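Local coordinates for protein tRNA (guanine(9)-N1)-methyltransferase (Schizosaccharomyces pombe, PDB 4JWH) that methylates the N1 atom of guanine 9 in cytoplasmic tRNA, using S-adenosyl-L-methionine as the methyl donor, at residues D113-L124 with F149-Q157; V128-R136 with Q165-P173. All blocks are in the same frame, centred on the assembly; numbering follows the deposited sequence. Where two conformers were deposited one is given.

Contact 1 (D113-L124 with F149-Q157); sequences DDLMNDKEINSL and FGGRLKTRQ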
# COMPACT_ATOMS: atom_id res chain seq x y z
N ASP A 113 3.03 12.20 8.07
CA ASP A 113 4.36 12.82 8.17
C ASP A 113 4.67 13.27 9.61
O ASP A 113 5.73 12.98 10.16
CB ASP A 113 4.43 14.03 7.22
CG ASP A 113 5.80 14.24 6.59
OD1 ASP A 113 6.54 15.09 7.13
OD2 ASP A 113 6.13 13.59 5.55
N ASP A 114 3.73 13.97 10.24
CA ASP A 114 3.94 14.49 11.60
C ASP A 114 4.07 13.42 12.70
O ASP A 114 4.50 13.74 13.83
CB ASP A 114 2.83 15.48 11.99
CG ASP A 114 2.83 16.72 11.13
OD1 ASP A 114 3.92 17.22 10.77
OD2 ASP A 114 1.73 17.21 10.83
N LEU A 115 3.71 12.18 12.41
CA LEU A 115 3.81 11.12 13.43
C LEU A 115 5.14 10.38 13.42
O LEU A 115 5.41 9.55 14.30
CB LEU A 115 2.65 10.12 13.31
CG LEU A 115 1.24 10.72 13.34
CD1 LEU A 115 0.17 9.63 13.27
CD2 LEU A 115 1.06 11.62 14.58
N MET A 116 5.99 10.67 12.44
CA MET A 116 7.24 9.93 12.27
C MET A 116 8.51 10.76 12.55
O MET A 116 8.60 11.91 12.12
CB MET A 116 7.31 9.37 10.84
CG MET A 116 6.42 8.17 10.59
SD MET A 116 6.44 7.68 8.84
CE MET A 116 5.17 8.81 8.22
N ASN A 117 9.50 10.16 13.21
CA ASN A 117 10.83 10.80 13.28
C ASN A 117 11.59 10.65 11.97
O ASN A 117 11.04 10.14 10.98
CB ASN A 117 11.68 10.28 14.48
CG ASN A 117 12.11 8.82 14.32
OD1 ASN A 117 12.32 8.34 13.22
ND2 ASN A 117 12.23 8.11 15.44
N ASP A 118 12.84 11.11 11.95
CA ASP A 118 13.64 11.18 10.73
C ASP A 118 14.01 9.83 10.14
O ASP A 118 14.02 9.68 8.92
CB ASP A 118 14.91 12.02 10.92
CG ASP A 118 15.13 12.97 9.78
OD1 ASP A 118 16.15 12.78 9.06
OD2 ASP A 118 14.29 13.89 9.58
N LYS A 119 14.31 8.86 11.01
CA LYS A 119 14.67 7.52 10.56
C LYS A 119 13.47 6.83 9.92
O LYS A 119 13.61 6.14 8.91
CB LYS A 119 15.19 6.67 11.72
N GLU A 120 12.31 7.00 10.55
CA GLU A 120 11.06 6.41 10.09
C GLU A 120 10.64 6.94 8.70
O GLU A 120 10.24 6.17 7.83
CB GLU A 120 9.97 6.61 11.14
CG GLU A 120 10.23 5.79 12.37
CD GLU A 120 9.44 6.21 13.58
OE1 GLU A 120 8.96 7.37 13.64
OE2 GLU A 120 9.30 5.36 14.48
N ILE A 121 10.76 8.25 8.50
CA ILE A 121 10.58 8.88 7.17
C ILE A 121 11.52 8.31 6.14
O ILE A 121 11.11 7.97 5.02
CB ILE A 121 10.75 10.41 7.21
CG1 ILE A 121 9.59 11.06 8.00
CG2 ILE A 121 10.82 11.00 5.77
CD1 ILE A 121 8.30 11.22 7.14
N ASN A 122 12.80 8.22 6.50
CA ASN A 122 13.80 7.61 5.62
C ASN A 122 13.40 6.19 5.21
O ASN A 122 13.41 5.85 4.02
CB ASN A 122 15.19 7.62 6.26
CG ASN A 122 15.73 9.03 6.50
OD1 ASN A 122 15.06 10.03 6.23
ND2 ASN A 122 16.94 9.11 7.03
N SER A 123 13.02 5.38 6.20
CA SER A 123 12.52 4.03 5.91
C SER A 123 11.27 4.02 5.00
O SER A 123 11.21 3.26 4.02
CB SER A 123 12.28 3.26 7.21
OG SER A 123 11.40 2.17 6.95
N LEU A 124 10.29 4.86 5.30
CA LEU A 124 9.07 4.98 4.48
C LEU A 124 9.43 5.31 3.03
O LEU A 124 8.92 4.74 2.07
CB LEU A 124 8.13 6.04 5.08
CG LEU A 124 6.83 6.25 4.29
CD1 LEU A 124 5.99 4.93 4.26
CD2 LEU A 124 6.06 7.38 4.90
N PHE A 149 0.65 13.59 -0.49
CA PHE A 149 2.11 13.51 -0.69
C PHE A 149 2.77 14.88 -0.59
O PHE A 149 2.43 15.78 -1.35
CB PHE A 149 2.46 12.80 -2.00
CG PHE A 149 3.92 12.41 -2.10
CD1 PHE A 149 4.79 13.16 -2.88
CD2 PHE A 149 4.42 11.31 -1.39
CE1 PHE A 149 6.15 12.81 -2.97
CE2 PHE A 149 5.76 10.97 -1.47
CZ PHE A 149 6.63 11.72 -2.25
N GLY A 150 3.71 15.03 0.34
CA GLY A 150 4.39 16.30 0.58
C GLY A 150 5.29 16.22 1.80
O GLY A 150 5.68 15.12 2.24
N GLY A 151 5.63 17.39 2.34
CA GLY A 151 6.41 17.46 3.59
C GLY A 151 7.74 16.72 3.50
O GLY A 151 8.35 16.66 2.45
N ARG A 152 8.16 16.14 4.62
CA ARG A 152 9.48 15.57 4.77
C ARG A 152 9.66 14.31 3.96
O ARG A 152 10.78 13.98 3.54
CB ARG A 152 9.76 15.30 6.25
CG ARG A 152 10.13 16.55 7.06
CD ARG A 152 10.42 16.13 8.50
NE ARG A 152 9.25 15.48 9.06
CZ ARG A 152 9.28 14.47 9.92
NH1 ARG A 152 10.41 13.92 10.33
NH2 ARG A 152 8.14 13.98 10.36
N LEU A 153 8.56 13.60 3.72
CA LEU A 153 8.61 12.45 2.80
C LEU A 153 8.98 12.89 1.39
O LEU A 153 9.89 12.34 0.79
CB LEU A 153 7.27 11.66 2.82
CG LEU A 153 7.19 10.40 1.95
CD1 LEU A 153 8.24 9.32 2.37
CD2 LEU A 153 5.74 9.80 1.95
N LYS A 154 8.28 13.89 0.85
CA LYS A 154 8.55 14.38 -0.51
C LYS A 154 9.99 14.95 -0.63
O LYS A 154 10.68 14.71 -1.60
CB LYS A 154 7.52 15.43 -0.92
CG LYS A 154 7.68 15.96 -2.36
CD LYS A 154 6.66 17.08 -2.64
CE LYS A 154 6.71 17.53 -4.09
NZ LYS A 154 8.13 17.93 -4.41
N THR A 155 10.41 15.73 0.35
CA THR A 155 11.80 16.23 0.37
C THR A 155 12.81 15.07 0.34
O THR A 155 13.63 14.96 -0.57
CB THR A 155 12.01 17.10 1.60
OG1 THR A 155 11.03 18.15 1.58
CG2 THR A 155 13.45 17.68 1.69
N ARG A 156 12.68 14.17 1.32
CA ARG A 156 13.54 12.99 1.45
C ARG A 156 13.61 12.21 0.15
O ARG A 156 14.70 11.89 -0.34
CB ARG A 156 13.03 12.08 2.58
CG ARG A 156 13.82 10.79 2.77
CD ARG A 156 15.23 11.08 3.24
NE ARG A 156 16.02 9.86 3.35
CZ ARG A 156 17.35 9.83 3.44
NH1 ARG A 156 18.06 10.96 3.40
NH2 ARG A 156 17.97 8.66 3.54
N GLN A 157 12.45 11.93 -0.43
CA GLN A 157 12.37 11.23 -1.71
C GLN A 157 13.23 11.88 -2.79
O GLN A 157 13.99 11.20 -3.46
CB GLN A 157 10.93 11.12 -2.21
CG GLN A 157 10.80 10.32 -3.48
CD GLN A 157 9.39 10.26 -3.98
OE1 GLN A 157 8.82 11.28 -4.39
NE2 GLN A 157 8.80 9.06 -3.96
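Asp113 meets the first turn of helix 151-161 with its carboxylate, and Arg152 of that turn answers by reaching back along the 3-10 turn that carries the aspartate. OD2 of Asp113 accepts from Leu153 N at 3.0 Å through its syn lone pair, while OD1 takes Arg152 N at 3.2 Å, so two backbone N-H groups grip one carboxylate. The carboxylate and guanidinium planes stand 90° apart; the salt bridge from Arg152 NE to Asp113 OD1 is weak as a hydrogen bond.

Arg152 has CG anti to its carbonyl carbon and bends at chi3 (-59°), which lays the guanidinium beside residues 113-118. There NH2 donates to Met116 O at 2.8 Å, nearly straight and within both the guanidinium and carbonyl planes; NH1 adds a weaker bond to the same oxygen and a long ion pair to Asp118. Ile121 CG1 lies over one face, 3.8 Å from Arg152 NH1.

Farther along, the amide of Asn122 stacks on the guanidinium of Arg156, their planes nearly parallel. On the buried side Leu124 CD2 touches Leu153 CD2 at 3.8 Å. Asn117 and Glu120 close a capping box at the start of helix 118-137. The Asp113-Arg152-Asp118 salt-bridge network thus links segments 118-124 and 151-157, whose axes cross at -59°, in successive crossover helices of the parallel sheet in this SPOUT-clan methyltransferase domain of the TRM10 family.

Contact 2 (V128-R136 with Q165-P173); sequences VTRCHSANR and QNNWKRYNP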
# COMPACT_ATOMS: atom_id res chain seq x y z
N VAL A 128 8.24 3.26 -0.17
CA VAL A 128 7.47 3.79 -1.31
C VAL A 128 8.15 3.42 -2.61
O VAL A 128 7.49 3.02 -3.56
CB VAL A 128 7.28 5.34 -1.25
CG1 VAL A 128 6.77 5.90 -2.59
CG2 VAL A 128 6.32 5.73 -0.09
N THR A 129 9.47 3.59 -2.66
CA THR A 129 10.26 3.21 -3.84
C THR A 129 10.12 1.70 -4.16
O THR A 129 9.95 1.32 -5.32
CB THR A 129 11.75 3.58 -3.63
OG1 THR A 129 11.85 4.99 -3.37
CG2 THR A 129 12.61 3.20 -4.85
N ARG A 130 10.16 0.86 -3.12
CA ARG A 130 9.99 -0.59 -3.33
C ARG A 130 8.60 -0.90 -3.88
O ARG A 130 8.47 -1.82 -4.69
CB ARG A 130 10.30 -1.42 -2.06
CG ARG A 130 11.77 -1.91 -1.99
CD ARG A 130 12.01 -3.04 -0.98
NE ARG A 130 12.76 -2.60 0.20
CZ ARG A 130 13.18 -3.44 1.15
NH1 ARG A 130 12.94 -4.73 1.06
NH2 ARG A 130 13.85 -2.98 2.20
N CYS A 131 7.58 -0.13 -3.49
CA CYS A 131 6.20 -0.34 -4.03
C CYS A 131 6.20 -0.07 -5.53
O CYS A 131 5.66 -0.86 -6.32
CB CYS A 131 5.14 0.55 -3.36
SG CYS A 131 4.77 0.19 -1.58
N HIS A 132 6.78 1.06 -5.93
CA HIS A 132 6.93 1.32 -7.37
C HIS A 132 7.73 0.21 -8.09
O HIS A 132 7.33 -0.25 -9.16
CB HIS A 132 7.58 2.68 -7.63
CG HIS A 132 7.92 2.90 -9.07
ND1 HIS A 132 9.22 2.88 -9.53
CD2 HIS A 132 7.13 3.09 -10.15
CE1 HIS A 132 9.21 3.09 -10.84
NE2 HIS A 132 7.96 3.23 -11.24
N SER A 133 8.84 -0.24 -7.50
CA SER A 133 9.68 -1.23 -8.22
C SER A 133 8.94 -2.57 -8.34
O SER A 133 8.98 -3.20 -9.39
CB SER A 133 11.04 -1.43 -7.52
OG SER A 133 11.57 -0.16 -7.17
N ALA A 134 8.28 -2.99 -7.27
CA ALA A 134 7.48 -4.22 -7.28
C ALA A 134 6.32 -4.10 -8.28
O ALA A 134 6.03 -5.03 -9.04
CB ALA A 134 6.97 -4.52 -5.88
N ASN A 135 5.69 -2.93 -8.34
CA ASN A 135 4.65 -2.70 -9.34
C ASN A 135 5.12 -2.81 -10.79
O ASN A 135 4.41 -3.34 -11.65
CB ASN A 135 4.00 -1.34 -9.14
CG ASN A 135 2.66 -1.25 -9.81
OD1 ASN A 135 1.89 -2.19 -9.78
ND2 ASN A 135 2.36 -0.12 -10.40
N ARG A 136 6.29 -2.27 -11.07
CA ARG A 136 6.85 -2.24 -12.42
C ARG A 136 7.06 -3.63 -13.04
O ARG A 136 6.84 -3.81 -14.24
CB ARG A 136 8.16 -1.43 -12.45
CG ARG A 136 8.64 -1.08 -13.89
CD ARG A 136 7.64 -0.13 -14.65
NE ARG A 136 7.77 1.24 -14.17
CZ ARG A 136 8.67 2.11 -14.62
NH1 ARG A 136 9.51 1.76 -15.60
NH2 ARG A 136 8.75 3.32 -14.09
N GLN A 165 12.18 10.14 -9.24
CA GLN A 165 10.76 9.86 -8.96
C GLN A 165 9.84 10.46 -10.02
O GLN A 165 8.77 9.90 -10.33
CB GLN A 165 10.38 10.36 -7.57
CG GLN A 165 10.23 11.89 -7.43
CD GLN A 165 11.53 12.64 -7.19
OE1 GLN A 165 12.62 12.09 -7.30
NE2 GLN A 165 11.41 13.92 -6.87
N ASN A 166 10.25 11.61 -10.57
CA ASN A 166 9.51 12.28 -11.63
C ASN A 166 9.50 11.47 -12.91
O ASN A 166 8.74 11.79 -13.82
CB ASN A 166 10.08 13.68 -11.90
CG ASN A 166 9.99 14.58 -10.70
OD1 ASN A 166 8.97 14.63 -10.02
ND2 ASN A 166 11.06 15.29 -10.41
N ASN A 167 10.33 10.42 -12.96
CA ASN A 167 10.40 9.54 -14.12
C ASN A 167 9.56 8.27 -13.98
O ASN A 167 9.28 7.60 -14.98
CB ASN A 167 11.86 9.18 -14.44
CG ASN A 167 12.68 10.38 -14.97
OD1 ASN A 167 12.13 11.39 -15.46
ND2 ASN A 167 14.00 10.27 -14.87
N TRP A 168 9.16 7.94 -12.74
CA TRP A 168 8.37 6.72 -12.46
C TRP A 168 7.13 6.61 -13.33
O TRP A 168 6.60 7.63 -13.73
CB TRP A 168 7.95 6.70 -10.99
CG TRP A 168 9.06 6.40 -10.02
CD1 TRP A 168 10.39 6.19 -10.32
CD2 TRP A 168 8.96 6.33 -8.59
NE1 TRP A 168 11.10 5.97 -9.15
CE2 TRP A 168 10.25 6.05 -8.08
CE3 TRP A 168 7.89 6.47 -7.69
CZ2 TRP A 168 10.50 5.90 -6.73
CZ3 TRP A 168 8.14 6.34 -6.34
CH2 TRP A 168 9.44 6.05 -5.87
N LYS A 169 6.69 5.39 -13.61
CA LYS A 169 5.48 5.12 -14.40
C LYS A 169 4.34 4.50 -13.54
O LYS A 169 4.62 3.94 -12.48
CB LYS A 169 5.82 4.15 -15.54
CG LYS A 169 6.92 4.67 -16.49
CD LYS A 169 7.14 3.71 -17.66
CE LYS A 169 8.14 4.28 -18.64
NZ LYS A 169 8.30 3.32 -19.76
N ARG A 170 3.09 4.61 -14.01
CA ARG A 170 1.91 4.11 -13.29
C ARG A 170 1.93 4.59 -11.83
O ARG A 170 1.58 3.86 -10.90
CB ARG A 170 1.81 2.56 -13.35
CG ARG A 170 1.33 2.00 -14.68
CD ARG A 170 0.41 0.76 -14.50
NE ARG A 170 -0.64 0.75 -15.52
CZ ARG A 170 -1.89 0.32 -15.35
NH1 ARG A 170 -2.32 -0.19 -14.20
NH2 ARG A 170 -2.73 0.39 -16.39
N TYR A 171 2.33 5.84 -11.66
CA TYR A 171 2.56 6.42 -10.36
C TYR A 171 1.94 7.82 -10.32
O TYR A 171 2.17 8.65 -11.19
CB TYR A 171 4.05 6.45 -10.05
CG TYR A 171 4.46 7.24 -8.83
CD1 TYR A 171 5.12 8.46 -8.95
CD2 TYR A 171 4.24 6.72 -7.55
CE1 TYR A 171 5.51 9.18 -7.82
CE2 TYR A 171 4.61 7.43 -6.42
CZ TYR A 171 5.25 8.66 -6.55
OH TYR A 171 5.61 9.36 -5.42
N ASN A 172 1.13 8.06 -9.31
CA ASN A 172 0.36 9.28 -9.24
C ASN A 172 0.45 9.95 -7.87
O ASN A 172 -0.40 9.70 -7.00
CB ASN A 172 -1.11 8.97 -9.61
CG ASN A 172 -1.24 8.04 -10.81
OD1 ASN A 172 -1.48 8.49 -11.92
ND2 ASN A 172 -1.08 6.72 -10.58
N PRO A 173 1.48 10.80 -7.66
CA PRO A 173 1.50 11.53 -6.40
C PRO A 173 0.56 12.74 -6.43
O PRO A 173 0.30 13.30 -7.51
CB PRO A 173 2.96 11.97 -6.26
CG PRO A 173 3.44 12.10 -7.70
CD PRO A 173 2.69 11.05 -8.47
O HOH W 1 4.07 1.99 -10.39
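His132 and Trp168 bring together the later part of helix 118-137 and an irregular chain that passes from a 3-10 turn at 165-166 through a loop into the edge strand 171-173. The backbones stay well apart: the CA atoms of His132 and Tyr171 are 7.4 Å apart, and side chains bridge the gap.

With CG anti to the backbone N (chi1 172°), the imidazole of His132 reaches out from the helix and lies face to face on the five-membered ring of Trp168, centroids 3.7 Å apart and planes at 9°. His132 CB sits over the indole's six-membered ring, and Trp168 CB over the imidazole, each a CH-pi contact. Val128 CG1 meets the indole edge 4.0 Å from Trp168 CZ3.

Arg136 folds back through bends at chi2 and chi3, so that NH2 donates to His132 NE2 at 3.0 Å, close to the imidazole plane, while Lys169 CG lies over a guanidinium face. Lys169 N makes a weak bond to that same nitrogen. A water accepts from Asn135 ND2 and donates to Lys169 O; Asn135 ND2 also bonds Val142 O.

Stack and donors together would restrain the imidazole's rotation, and NE2 as acceptor is consistent with a neutral histidine.

From the N terminus, the chain leaves strand 105-109 and enters helix 118-137, whose first half serves contact 1 and whose second half serves contact 2. Strand 143-147 follows, and helix 151-161 then returns to the start of the earlier helix, closing the loop of contact 1. Residues 165-173 come back to the later part of helix 118-137 and close contact 2. The segments alternate along the chain, so the two loops cross rather than nest. Gln157 lies at the junction, its NE2 3.6 Å from Trp168 CH2 and its OE1 3.4 Å from Gln165 CG. Together the contacts tie helix 118-137 to helix 151-161 and to the approach to edge strand 171-173.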